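Local structure of cobalamin biosynthesis protein (Agrobacterium tumefaciens, 3BY5) at residues A[24-29]-A[57-62]; A[80-85]-A[94-99]; A[101-106]-A[126-131]. The protein probably takes part in cobalamin (vitamin B12) biosynthesis as a member of the CbiG C-terminal family, although its precise biochemical role is unknown. All blocks are in the same frame, centred on the assembly; numbering follows the deposited sequence.

Contact 1: A[24-29]-A[57-62]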
loop_
_atom_site.group_PDB
_atom_site.type_symbol
_atom_site.label_atom_id
_atom_site.label_comp_id
_atom_site.label_asym_id
_atom_site.label_seq_id
_atom_site.Cartn_x
_atom_site.Cartn_y
_atom_site.Cartn_z
ATOM N N ASP A 24 1.812 19.148 -2.195
ATOM C CA ASP A 24 0.673 19.963 -2.615
ATOM C C ASP A 24 0.382 19.893 -4.120
ATOM O O ASP A 24 -0.748 20.130 -4.541
ATOM C CB ASP A 24 0.857 21.417 -2.152
ATOM C CG ASP A 24 2.300 21.888 -2.263
ATOM O OD1 ASP A 24 2.738 22.230 -3.387
ATOM O OD2 ASP A 24 2.996 21.914 -1.221
ATOM N N ALA A 25 1.398 19.564 -4.918
ATOM C CA ALA A 25 1.220 19.345 -6.352
ATOM C C ALA A 25 0.474 18.044 -6.603
ATOM O O ALA A 25 -0.416 17.989 -7.453
ATOM C CB ALA A 25 2.555 19.332 -7.065
ATOM N N ILE A 26 0.846 17.008 -5.854
ATOM C CA ILE A 26 0.170 15.715 -5.895
ATOM C C ILE A 26 -1.282 15.859 -5.445
ATOM O O ILE A 26 -2.183 15.329 -6.094
ATOM C CB ILE A 26 0.861 14.666 -4.980
ATOM C CG1 ILE A 26 2.401 14.778 -4.996
ATOM C CG2 ILE A 26 0.353 13.259 -5.272
ATOM C CD1 ILE A 26 3.098 14.283 -6.237
ATOM N N ILE A 27 -1.495 16.585 -4.343
ATOM C CA ILE A 27 -2.830 16.808 -3.766
ATOM C C ILE A 27 -3.749 17.517 -4.758
ATOM O O ILE A 27 -4.875 17.073 -4.988
ATOM C CB ILE A 27 -2.760 17.592 -2.425
ATOM C CG1 ILE A 27 -2.160 16.720 -1.321
ATOM C CG2 ILE A 27 -4.147 18.075 -1.989
ATOM C CD1 ILE A 27 -1.768 17.480 -0.071
ATOM N N ALA A 28 -3.242 18.594 -5.356
ATOM C CA ALA A 28 -3.937 19.341 -6.400
ATOM C C ALA A 28 -4.333 18.456 -7.574
ATOM O O ALA A 28 -5.454 18.546 -8.067
ATOM C CB ALA A 28 -3.069 20.484 -6.884
ATOM N N ALA A 29 -3.404 17.601 -8.000
ATOM C CA ALA A 29 -3.610 16.671 -9.107
ATOM C C ALA A 29 -4.701 15.628 -8.846
ATOM O O ALA A 29 -5.437 15.256 -9.761
ATOM C CB ALA A 29 -2.304 15.982 -9.451
ATOM N N ALA A 57 4.265 10.411 -0.288
ATOM C CA ALA A 57 3.870 9.870 1.007
ATOM C C ALA A 57 3.209 10.932 1.882
ATOM O O ALA A 57 2.279 10.628 2.629
ATOM C CB ALA A 57 5.066 9.260 1.709
ATOM N N GLU A 58 3.686 12.171 1.773
ATOM C CA GLU A 58 3.116 13.307 2.503
ATOM C C GLU A 58 1.749 13.732 1.962
ATOM O O GLU A 58 0.928 14.264 2.708
ATOM C CB GLU A 58 4.076 14.507 2.490
ATOM C CG GLU A 58 5.277 14.382 3.424
ATOM C CD GLU A 58 4.904 14.484 4.895
ATOM O OE1 GLU A 58 4.605 15.606 5.363
ATOM O OE2 GLU A 58 4.921 13.440 5.585
ATOM N N ALA A 59 1.519 13.499 0.670
ATOM C CA ALA A 59 0.266 13.870 0.004
ATOM C C ALA A 59 -0.859 12.922 0.363
ATOM O O ALA A 59 -2.005 13.343 0.511
ATOM C CB ALA A 59 0.451 13.896 -1.479
ATOM N N ALA A 60 -0.519 11.640 0.489
ATOM C CA ALA A 60 -1.434 10.625 0.988
ATOM C C ALA A 60 -1.879 10.947 2.413
ATOM O O ALA A 60 -3.023 10.692 2.771
ATOM C CB ALA A 60 -0.783 9.260 0.929
ATOM N N LYS A 61 -0.974 11.517 3.210
ATOM C CA LYS A 61 -1.270 11.942 4.578
ATOM C C LYS A 61 -2.200 13.146 4.559
ATOM O O LYS A 61 -3.141 13.223 5.351
ATOM C CB LYS A 61 0.026 12.269 5.333
ATOM C CG LYS A 61 -0.145 12.539 6.829
ATOM C CD LYS A 61 1.177 12.416 7.587
ATOM C CE LYS A 61 1.992 13.715 7.579
ATOM N NZ LYS A 61 1.441 14.763 8.493
ATOM N N GLY A 62 -1.936 14.068 3.637
ATOM C CA GLY A 62 -2.757 15.258 3.439
ATOM C C GLY A 62 -4.140 14.936 2.917
ATOM O O GLY A 62 -5.119 15.551 3.329
#
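I26 and I27 of helix 23-37 close around the methyl group of A59 on helix 54-62. Between side chains the contact is wholly apolar: A59 CB comes up to the branch point of I26, 3.6 Å from I26 CB, with I26 CG2 also against it at 3.8 Å. Beyond CG1 the side chain turns away from helix 54-62, and I26 also packs on I15, C17 and V123 of the sheet. From the next position along the helix, I27 brings its CG1 to 3.8 Å from A59 CB. The small alanine lets the two segments approach to 8.5 Å between axes while crossing at -53°. These helices are the connections of two successive beta-alpha-beta crossovers, 11-17 to 43-46 and 43-46 to 67-69, joining neighbouring parallel strands. A second group of contacts runs from side chain to backbone. The CG1-CD1 arm of I27 is extended (chi2 167°) and passes alongside the A59 carbonyl, I27 CG1 lying 3.8 Å from A59 O. Its tip rests against main chain, I27 CD1 being 4.1 Å from A59 CA and 4.3 Å from G62 CA. L63, just beyond that glycine, also touches I27.

Contact 2: A[80-85]-A[94-99]. With SO4 (sulfate ion), chain B.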
loop_
_atom_site.group_PDB
_atom_site.type_symbol
_atom_site.label_atom_id
_atom_site.label_comp_id
_atom_site.label_asym_id
_atom_site.label_seq_id
_atom_site.Cartn_x
_atom_site.Cartn_y
_atom_site.Cartn_z
ATOM N N ALA A 80 1.066 -7.595 -18.078
ATOM C CA ALA A 80 0.964 -8.819 -18.874
ATOM C C ALA A 80 -0.478 -9.290 -19.014
ATOM O O ALA A 80 -0.909 -9.594 -20.114
ATOM C CB ALA A 80 1.827 -9.919 -18.280
ATOM N N GLU A 81 -1.214 -9.327 -17.902
ATOM C CA GLU A 81 -2.639 -9.699 -17.885
ATOM C C GLU A 81 -3.517 -8.824 -18.787
ATOM O O GLU A 81 -4.405 -9.328 -19.480
ATOM C CB GLU A 81 -3.190 -9.664 -16.453
ATOM C CG GLU A 81 -2.765 -10.837 -15.574
ATOM C CD GLU A 81 -2.762 -10.505 -14.083
ATOM O OE1 GLU A 81 -1.922 -11.074 -13.353
ATOM O OE2 GLU A 81 -3.592 -9.679 -13.635
ATOM N N THR A 82 -3.250 -7.519 -18.788
ATOM C CA THR A 82 -4.052 -6.560 -19.546
ATOM C C THR A 82 -3.769 -6.607 -21.046
ATOM O O THR A 82 -4.489 -6.002 -21.837
ATOM C CB THR A 82 -3.861 -5.115 -19.031
ATOM O OG1 THR A 82 -2.467 -4.805 -18.973
ATOM C CG2 THR A 82 -4.470 -4.948 -17.650
HETATM N N MSE A 83 -2.721 -7.330 -21.427
HETATM C CA MSE A 83 -2.359 -7.494 -22.830
HETATM C C MSE A 83 -2.722 -8.871 -23.373
HETATM O O MSE A 83 -2.592 -9.123 -24.573
HETATM C CB MSE A 83 -0.871 -7.236 -23.020
HETATM C CG MSE A 83 -0.491 -5.785 -22.860
HETATM SE SE MSE A 83 1.431 -5.549 -22.777
HETATM C CE MSE A 83 1.877 -6.009 -24.629
ATOM N N THR A 84 -3.178 -9.755 -22.486
ATOM C CA THR A 84 -3.553 -11.108 -22.872
ATOM C C THR A 84 -5.070 -11.277 -22.906
ATOM O O THR A 84 -5.667 -11.248 -23.981
ATOM C CB THR A 84 -2.902 -12.197 -21.972
ATOM O OG1 THR A 84 -3.275 -11.987 -20.607
ATOM C CG2 THR A 84 -1.389 -12.180 -22.089
ATOM N N PHE A 85 -5.691 -11.442 -21.738
ATOM C CA PHE A 85 -7.116 -11.765 -21.667
ATOM C C PHE A 85 -7.934 -10.699 -20.954
ATOM O O PHE A 85 -9.155 -10.658 -21.103
ATOM C CB PHE A 85 -7.350 -13.114 -20.974
ATOM C CG PHE A 85 -6.413 -14.203 -21.411
ATOM C CD1 PHE A 85 -5.492 -14.740 -20.515
ATOM C CD2 PHE A 85 -6.450 -14.701 -22.711
ATOM C CE1 PHE A 85 -4.620 -15.751 -20.908
ATOM C CE2 PHE A 85 -5.575 -15.707 -23.109
ATOM C CZ PHE A 85 -4.665 -16.232 -22.203
ATOM N N GLY A 94 -2.953 -1.789 -26.256
ATOM C CA GLY A 94 -1.697 -2.428 -25.880
ATOM C C GLY A 94 -1.349 -2.405 -24.406
ATOM O O GLY A 94 -2.127 -2.868 -23.567
ATOM N N SER A 95 -0.169 -1.863 -24.108
ATOM C CA SER A 95 0.421 -1.877 -22.770
ATOM C C SER A 95 -0.071 -0.729 -21.902
ATOM O O SER A 95 -0.161 0.402 -22.377
ATOM C CB SER A 95 1.948 -1.794 -22.874
ATOM O OG SER A 95 2.551 -1.768 -21.590
ATOM N N PRO A 96 -0.372 -1.010 -20.618
ATOM C CA PRO A 96 -0.718 0.080 -19.715
ATOM C C PRO A 96 0.516 0.878 -19.313
ATOM O O PRO A 96 1.638 0.366 -19.369
ATOM C CB PRO A 96 -1.300 -0.643 -18.500
ATOM C CG PRO A 96 -0.652 -1.958 -18.503
ATOM C CD PRO A 96 -0.411 -2.318 -19.938
ATOM N N SER A 97 0.310 2.130 -18.921
ATOM C CA SER A 97 1.389 2.926 -18.375
ATOM C C SER A 97 1.676 2.487 -16.943
ATOM O O SER A 97 0.894 1.750 -16.335
ATOM C CB SER A 97 1.056 4.415 -18.446
ATOM O OG SER A 97 0.122 4.797 -17.455
ATOM N N VAL A 98 2.805 2.944 -16.418
ATOM C CA VAL A 98 3.264 2.578 -15.084
ATOM C C VAL A 98 2.230 2.928 -14.001
ATOM O O VAL A 98 1.940 2.102 -13.128
ATOM C CB VAL A 98 4.637 3.227 -14.787
ATOM C CG1 VAL A 98 5.262 2.615 -13.575
ATOM C CG2 VAL A 98 5.574 3.044 -15.967
ATOM N N SER A 99 1.655 4.130 -14.090
ATOM C CA SER A 99 0.601 4.579 -13.175
ATOM C C SER A 99 -0.691 3.797 -13.339
ATOM O O SER A 99 -1.400 3.563 -12.358
ATOM C CB SER A 99 0.293 6.059 -13.376
ATOM O OG SER A 99 1.479 6.807 -13.533
HETATM S S SO4 B . 2.913 7.289 -16.362
HETATM O O1 SO4 B . 3.524 6.865 -15.107
HETATM O O2 SO4 B . 1.481 7.017 -16.341
HETATM O O3 SO4 B . 3.120 8.719 -16.551
HETATM O O4 SO4 B . 3.525 6.562 -17.469
#
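T82, on helix 72-84, meets the ring of P96 at the compact heart of this contact. Its hydroxyl lies against CD and CG of the ring, T82 OG1 being 3.4 Å from P96 CD. The hydroxyl oxygen sits between the backbone N and the carbonyl carbon (chi1 52°), a rotamer that turns it back along its own helix, where its single proton is shared between the carbonyls of A79, the stronger partner, and V78. The polar end is therefore satisfied within the helix, and proline meets it through carbon alone. Both residues are buried, with S89 and L90 of the intervening loop packed on them.

The other side is looser and open to solvent. Selenomethionine M83 lies along the loop backbone, its CG 3.4 Å from G94 O; the extended chi2 (169°) carries SE past S95, M83 SE lying 3.8 Å from S95 CB, and the bend at chi3 then swings only CE. The S95 hydroxyl turns instead to its own neighbour, S95 OG to P96 O at 3.2 Å, tilted from the carbonyl plane.

Beyond the proline, S97 is the N-cap of helix 98-107: its side chain caps a backbone N in the first turn, and S97 N in turn donates to E100 OE1, making a capping box. A sulfate, probably from the crystallisation liquor, rests at this helix start, bound by S97 OG to O2 (2.8 Å), S99 OG to O1 (2.6 Å) and, weakly, S99 N. T124 OG1 of strand 123-129 is also hydrogen-bonded to the sulfate. Residues 94-97 pass beside the C-terminal part of helix 72-84 and lead into the N terminus of helix 98-107, where V98 touches A47 beyond strand 43-46.

Contact 3: A[101-106]-A[126-131]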
loop_
_atom_site.group_PDB
_atom_site.type_symbol
_atom_site.label_atom_id
_atom_site.label_comp_id
_atom_site.label_asym_id
_atom_site.label_seq_id
_atom_site.Cartn_x
_atom_site.Cartn_y
_atom_site.Cartn_z
ATOM N N ALA A 101 -0.932 0.636 -14.480
ATOM C CA ALA A 101 -0.644 -0.689 -13.934
ATOM C C ALA A 101 -0.571 -0.718 -12.404
ATOM O O ALA A 101 -0.858 -1.746 -11.798
ATOM C CB ALA A 101 0.634 -1.238 -14.544
ATOM N N ALA A 102 -0.182 0.406 -11.795
ATOM C CA ALA A 102 -0.152 0.555 -10.328
ATOM C C ALA A 102 -1.544 0.655 -9.732
ATOM O O ALA A 102 -1.829 0.016 -8.725
ATOM C CB ALA A 102 0.684 1.751 -9.925
ATOM N N ALA A 103 -2.400 1.463 -10.360
ATOM C CA ALA A 103 -3.799 1.625 -9.958
ATOM C C ALA A 103 -4.584 0.333 -10.111
ATOM O O ALA A 103 -5.404 0.014 -9.258
ATOM C CB ALA A 103 -4.463 2.726 -10.754
ATOM N N LEU A 104 -4.323 -0.402 -11.192
ATOM C CA LEU A 104 -5.005 -1.664 -11.464
ATOM C C LEU A 104 -4.546 -2.766 -10.533
ATOM O O LEU A 104 -5.342 -3.622 -10.158
ATOM C CB LEU A 104 -4.806 -2.098 -12.915
ATOM C CG LEU A 104 -5.592 -1.361 -14.005
ATOM C CD1 LEU A 104 -5.223 -1.906 -15.374
ATOM C CD2 LEU A 104 -7.094 -1.450 -13.784
ATOM N N ALA A 105 -3.268 -2.743 -10.160
ATOM C CA ALA A 105 -2.720 -3.730 -9.229
ATOM C C ALA A 105 -3.308 -3.575 -7.839
ATOM O O ALA A 105 -3.678 -4.561 -7.203
ATOM C CB ALA A 105 -1.221 -3.626 -9.170
ATOM N N ALA A 106 -3.399 -2.331 -7.381
ATOM C CA ALA A 106 -3.944 -2.024 -6.067
ATOM C C ALA A 106 -5.449 -2.243 -6.013
ATOM O O ALA A 106 -5.977 -2.625 -4.975
ATOM C CB ALA A 106 -3.607 -0.614 -5.678
ATOM N N ALA A 126 -3.911 8.162 -12.789
ATOM C CA ALA A 126 -4.730 7.137 -13.444
ATOM C C ALA A 126 -5.805 6.653 -12.486
ATOM O O ALA A 126 -5.496 6.263 -11.371
ATOM C CB ALA A 126 -3.873 5.973 -13.877
ATOM N N ILE A 127 -7.061 6.667 -12.913
ATOM C CA ILE A 127 -8.145 6.209 -12.041
ATOM C C ILE A 127 -8.678 4.841 -12.466
ATOM O O ILE A 127 -9.063 4.644 -13.618
ATOM C CB ILE A 127 -9.294 7.262 -11.901
ATOM C CG1 ILE A 127 -8.797 8.510 -11.166
ATOM C CG2 ILE A 127 -10.482 6.705 -11.116
ATOM C CD1 ILE A 127 -8.454 9.659 -12.071
ATOM N N ALA A 128 -8.673 3.902 -11.522
ATOM C CA ALA A 128 -9.273 2.588 -11.723
ATOM C C ALA A 128 -10.410 2.349 -10.738
ATOM O O ALA A 128 -10.373 2.838 -9.615
ATOM C CB ALA A 128 -8.228 1.501 -11.593
HETATM N N MSE A 129 -11.424 1.605 -11.177
HETATM C CA MSE A 129 -12.501 1.139 -10.303
HETATM C C MSE A 129 -12.584 -0.375 -10.342
HETATM O O MSE A 129 -12.357 -0.984 -11.386
HETATM C CB MSE A 129 -13.841 1.732 -10.719
HETATM C CG MSE A 129 -14.305 2.868 -9.845
HETATM SE SE MSE A 129 -15.262 4.220 -10.861
HETATM C CE MSE A 129 -15.833 5.398 -9.414
ATOM N N THR A 130 -12.916 -0.977 -9.206
ATOM C CA THR A 130 -12.959 -2.431 -9.099
ATOM C C THR A 130 -14.387 -2.965 -9.217
ATOM O O THR A 130 -15.340 -2.185 -9.242
ATOM C CB THR A 130 -12.271 -2.925 -7.805
ATOM O OG1 THR A 130 -12.027 -4.333 -7.900
ATOM C CG2 THR A 130 -13.116 -2.622 -6.576
ATOM N N SER A 131 -14.509 -4.293 -9.294
ATOM C CA SER A 131 -15.789 -5.000 -9.461
ATOM C C SER A 131 -16.896 -4.582 -8.480
ATOM O O SER A 131 -18.045 -4.400 -8.886
ATOM C CB SER A 131 -15.572 -6.517 -9.381
ATOM O OG SER A 131 -14.625 -6.955 -10.339
#
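A103 and L104 of helix 98-107 bear on A126 and A128, residues of strand 123-129 whose CB atoms both point to the helix. L104 starts to one side of the interface: its CB leaves the helix neither toward the strand nor away from it. CG then lies beside the backbone N and opposite the carbonyl carbon (chi1 -75°), and from there the two methyls part company. CD2 turns to the strand and meets the methyl of A128, L104 CD2 to A128 CB being 3.8 Å. CD1 goes to helix 72-84, where it packs on the CG2 methyl of T82. One leucine thereby fills the angle between two helices and the sheet.

A103 is the direct bridge. Its methyl lies over the strand backbone, with A103 CB 3.7 Å from A126 O, and also faces the next inward-pointing alanine, A103 CB to A128 CB at 4.0 Å. With alanines at these positions the axes come within 7.6 Å, and the segments run at 24° to each other. All four touching residues are buried. The strand is itself held by backbone bonds on both flanks, A126 to G14 and A128 to V12 on one, I127 to V114 on the other. A helix laid at a small angle to a strand of the mixed sheet below it, as here, is usual in layered alpha/beta folds.

In the fold
Contacts 2 and 3 share helix 98-107 and adjoin on one face of the sheet, their centres about 12 Å apart: P96 CG lies 4.2 Å from A101 CB, and S99 O lies 3.8 Å from A126 CB. Contact 1 belongs to the other face of the sheet, about 18 Å from contact 3 and about 27 Å from contact 2, centre to centre, and touches neither. Strand 123-129 links the faces, since V123 and V125 meet helix 23-37 while A126 and A128 meet helix 98-107. The sulfate of contact 2 is about 6 Å from the A126 side chain; it probably comes from the crystallisation liquor, but may mark an anion-binding pocket.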